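PDB 1S7K: acetyl transferase from Salmonella typhimurium, which acetylates the N-terminal alpha-amino group of ribosomal protein L7/L12, probably using acetyl-coenzyme A as the acetyl donor, as other GNAT enzymes do. Local coordinates for residues 130-135 and 172-177. Numbering follows the deposited sequence.
Sequences IRRFVI and VNMYAR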
ATOM      1  N   ILE A 130       7.246  -6.281 -13.735  1.00 14.44           N
ATOM      2  CA  ILE A 130       7.496  -5.425 -12.550  1.00 14.26           C
ATOM      3  C   ILE A 130       8.719  -4.562 -12.920  1.00 13.58           C
ATOM      4  O   ILE A 130       9.741  -5.102 -13.370  1.00 12.60           O
ATOM      5  CB  ILE A 130       7.799  -6.240 -11.286  1.00 17.03           C
ATOM      6  CG1 ILE A 130       6.697  -7.289 -11.068  1.00 18.50           C
ATOM      7  CG2 ILE A 130       7.900  -5.302 -10.044  1.00 15.77           C
ATOM      8  CD1 ILE A 130       6.704  -7.886  -9.683  1.00 22.99           C
ATOM      9  N   ARG A 131       8.613  -3.241 -12.677  1.00 13.56           N
ATOM     10  CA  ARG A 131       9.648  -2.251 -12.961  1.00 12.71           C
ATOM     11  C   ARG A 131      10.011  -1.384 -11.717  1.00 12.65           C
ATOM     12  O   ARG A 131      11.077  -0.835 -11.657  1.00 12.47           O
ATOM     13  CB  ARG A 131       9.192  -1.272 -14.056  1.00 14.07           C
ATOM     14  CG  ARG A 131       7.991  -0.372 -13.612  1.00 14.67           C
ATOM     15  CD  ARG A 131       7.370   0.274 -14.844  1.00 14.69           C
ATOM     16  NE  ARG A 131       8.367   1.103 -15.527  1.00 16.42           N
ATOM     17  CZ  ARG A 131       8.797   2.296 -15.075  1.00 15.13           C
ATOM     18  NH1 ARG A 131       8.340   2.823 -13.945  1.00 11.52           N
ATOM     19  NH2 ARG A 131       9.690   2.963 -15.778  1.00 18.81           N
ATOM     20  N   ARG A 132       9.130  -1.323 -10.727  1.00 10.92           N
ATOM     21  CA  ARG A 132       9.349  -0.503  -9.536  1.00  9.29           C
ATOM     22  C   ARG A 132       9.391  -1.456  -8.315  1.00  9.23           C
ATOM     23  O   ARG A 132       8.404  -2.137  -7.986  1.00  9.25           O
ATOM     24  CB  ARG A 132       8.209   0.537  -9.369  1.00  8.98           C
ATOM     25  CG  ARG A 132       8.442   1.496  -8.097  1.00  7.67           C
ATOM     26  CD  ARG A 132       7.262   2.545  -7.965  1.00  9.97           C
ATOM     27  NE  ARG A 132       7.118   2.958  -6.578  1.00  8.13           N
ATOM     28  CZ  ARG A 132       7.963   3.771  -5.939  1.00 12.23           C
ATOM     29  NH1 ARG A 132       7.790   4.017  -4.646  1.00 11.29           N
ATOM     30  NH2 ARG A 132       8.911   4.433  -6.603  1.00 11.06           N
ATOM     31  N   PHE A 133      10.550  -1.528  -7.665  1.00  8.11           N
ATOM     32  CA  PHE A 133      10.695  -2.439  -6.544  1.00  9.33           C
ATOM     33  C   PHE A 133      10.802  -1.614  -5.309  1.00  8.45           C
ATOM     34  O   PHE A 133      11.634  -0.700  -5.259  1.00 10.03           O
ATOM     35  CB  PHE A 133      11.967  -3.296  -6.718  1.00  9.85           C
ATOM     36  CG  PHE A 133      11.963  -4.101  -7.977  1.00  9.68           C
ATOM     37  CD1 PHE A 133      12.482  -3.565  -9.152  1.00  9.98           C
ATOM     38  CD2 PHE A 133      11.362  -5.357  -8.001  1.00 10.15           C
ATOM     39  CE1 PHE A 133      12.405  -4.265 -10.334  1.00 10.79           C
ATOM     40  CE2 PHE A 133      11.282  -6.077  -9.210  1.00 15.22           C
ATOM     41  CZ  PHE A 133      11.816  -5.513 -10.382  1.00  8.08           C
ATOM     42  N   VAL A 134       9.964  -1.899  -4.328  1.00  7.53           N
ATOM     43  CA  VAL A 134       9.930  -1.069  -3.136  1.00  8.14           C
ATOM     44  C   VAL A 134      10.229  -1.760  -1.860  1.00  8.19           C
ATOM     45  O   VAL A 134       9.801  -2.880  -1.690  1.00  8.04           O
ATOM     46  CB  VAL A 134       8.513  -0.453  -2.988  1.00  6.38           C
ATOM     47  CG1 VAL A 134       8.432   0.482  -1.762  1.00  8.40           C
ATOM     48  CG2 VAL A 134       8.200   0.358  -4.319  1.00 10.89           C
ATOM     49  N   ILE A 135      11.041  -1.126  -0.998  1.00  7.34           N
ATOM     50  CA  ILE A 135      11.317  -1.691   0.351  1.00  7.79           C
ATOM     51  C   ILE A 135      10.826  -0.696   1.373  1.00  9.89           C
ATOM     52  O   ILE A 135      11.327   0.460   1.407  1.00  7.83           O
ATOM     53  CB  ILE A 135      12.825  -1.904   0.630  1.00  6.83           C
ATOM     54  CG1 ILE A 135      13.303  -3.114  -0.178  1.00 10.17           C
ATOM     55  CG2 ILE A 135      13.059  -2.115   2.202  1.00 11.55           C
ATOM     56  CD1 ILE A 135      14.849  -3.335  -0.287  1.00 10.89           C
ATOM     57  N   VAL A 172       8.797   4.646   9.225  1.00 11.00           N
ATOM     58  CA  VAL A 172       9.193   3.669   8.216  1.00 11.72           C
ATOM     59  C   VAL A 172       9.832   4.349   7.002  1.00 12.10           C
ATOM     60  O   VAL A 172       9.252   5.253   6.465  1.00 12.45           O
ATOM     61  CB  VAL A 172       7.932   2.926   7.681  1.00 10.76           C
ATOM     62  CG1 VAL A 172       8.276   1.954   6.501  1.00 11.26           C
ATOM     63  CG2 VAL A 172       7.318   2.091   8.806  1.00 12.32           C
ATOM     64  N   ASN A 173      10.994   3.880   6.580  1.00 10.48           N
ATOM     65  CA  ASN A 173      11.658   4.425   5.395  1.00 10.62           C
ATOM     66  C   ASN A 173      11.073   3.744   4.169  1.00 10.51           C
ATOM     67  O   ASN A 173      10.831   2.526   4.157  1.00 10.46           O
ATOM     68  CB  ASN A 173      13.162   4.160   5.449  1.00 11.92           C
ATOM     69  CG  ASN A 173      13.903   5.162   6.342  1.00 12.75           C
ATOM     70  OD1 ASN A 173      13.472   6.302   6.507  1.00 12.30           O
ATOM     71  ND2 ASN A 173      15.026   4.731   6.924  1.00 12.83           N
ATOM     72  N   MET A 174      10.839   4.533   3.135  1.00  8.50           N
ATOM     73  CA  MET A 174      10.369   3.964   1.906  1.00  7.96           C
ATOM     74  C   MET A 174      11.498   4.143   0.915  1.00  8.35           C
ATOM     75  O   MET A 174      11.918   5.272   0.628  1.00  8.60           O
ATOM     76  CB  MET A 174       9.089   4.655   1.393  1.00  8.47           C
ATOM     77  CG  MET A 174       8.782   4.064  -0.035  1.00 14.77           C
ATOM     78  SD  MET A 174       7.206   4.607  -0.721  1.00 16.72           S
ATOM     79  CE  MET A 174       6.121   3.651   0.338  1.00 17.90           C
ATOM     80  N   TYR A 175      11.952   3.014   0.360  1.00  4.55           N
ATOM     81  CA  TYR A 175      13.056   2.943  -0.618  1.00  6.37           C
ATOM     82  C   TYR A 175      12.549   2.387  -1.936  1.00  8.42           C
ATOM     83  O   TYR A 175      11.648   1.538  -1.954  1.00  8.39           O
ATOM     84  CB  TYR A 175      14.125   1.957  -0.144  1.00  7.11           C
ATOM     85  CG  TYR A 175      14.956   2.382   1.043  1.00 10.24           C
ATOM     86  CD1 TYR A 175      16.119   3.144   0.872  1.00 12.02           C
ATOM     87  CD2 TYR A 175      14.621   1.954   2.332  1.00 11.26           C
ATOM     88  CE1 TYR A 175      16.955   3.444   2.022  1.00 10.42           C
ATOM     89  CE2 TYR A 175      15.411   2.248   3.433  1.00 11.79           C
ATOM     90  CZ  TYR A 175      16.596   2.992   3.271  1.00 13.38           C
ATOM     91  OH  TYR A 175      17.439   3.213   4.397  1.00 13.03           O
ATOM     92  N   ALA A 176      13.103   2.844  -3.038  1.00  8.44           N
ATOM     93  CA  ALA A 176      12.666   2.264  -4.310  1.00 10.10           C
ATOM     94  C   ALA A 176      13.798   2.149  -5.298  1.00  7.22           C
ATOM     95  O   ALA A 176      14.778   2.904  -5.249  1.00  8.04           O
ATOM     96  CB  ALA A 176      11.455   3.082  -4.972  1.00 10.62           C
ATOM     97  N   ARG A 177      13.680   1.157  -6.169  1.00  8.77           N
ATOM     98  CA  ARG A 177      14.604   0.996  -7.283  1.00 10.98           C
ATOM     99  C   ARG A 177      13.764   0.726  -8.509  1.00 12.11           C
ATOM    100  O   ARG A 177      12.859  -0.133  -8.445  1.00 11.06           O
ATOM    101  CB  ARG A 177      15.518  -0.224  -7.072  1.00 11.01           C
ATOM    102  CG  ARG A 177      16.685  -0.161  -8.080  1.00 15.22           C
ATOM    103  CD  ARG A 177      17.911  -0.967  -7.592  1.00 17.49           C
ATOM    104  NE  ARG A 177      18.720  -1.309  -8.745  1.00 20.36           N
ATOM    105  CZ  ARG A 177      19.579  -2.320  -8.801  1.00 19.92           C
ATOM    106  NH1 ARG A 177      19.784  -3.099  -7.744  1.00 19.67           N
ATOM    107  NH2 ARG A 177      20.156  -2.607  -9.976  1.00 17.44           N
TER
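Phe133 and Arg177 face each other as an antiparallel hydrogen-bonded pair, with Phe133 N to Arg177 O at 2.8 Å and Arg177 N to Phe133 O at 2.9 Å. Ile135 and Tyr175 form the next such pair, again with two backbone bonds. Val134 and Ala176 lie between them as a non-hydrogen-bonded pair, where CA-H...O contacts run from Ala176 CA to Phe133 O and from Val134 CA to Tyr175 O.

Apolar contacts follow the alternation of the strands. On the face bearing Val134 and Ala176, Val134 CG1 reaches Met174 CG at 4.0 Å, and Val134 CG2 is 4.3 Å from Ala176 CB. On the other face, Ile135 and Tyr175 meet through their CB atoms, while Ile135 O lies in the plane of the Tyr175 ring, at its edge. The ring's hydroxyl is hydrogen-bonded to Asn145 OD1.

On the face of Val134 and Ala176, the Arg132 side chain runs toward the other strand. With CG anti to the backbone N (chi1 -178°) and the chain extended to NE, its guanidinium lies with one face over the Ala176 methyl, where Arg132 NH2 is 3.3 Å from Ala176 CB, and its edge toward Met174 SD. Its charge is paired with Glu156 on strand 154-165, and Met159 of the second subunit packs on both Arg132 and Met174.

The pairing sets the last strand, 168-178, antiparallel between 132-138 and 154-165, as in the GNAT fold, with Tyr175 beside Cys137, which is linked covalently to coenzyme A in another structure of this protein; no coenzyme A is bound here.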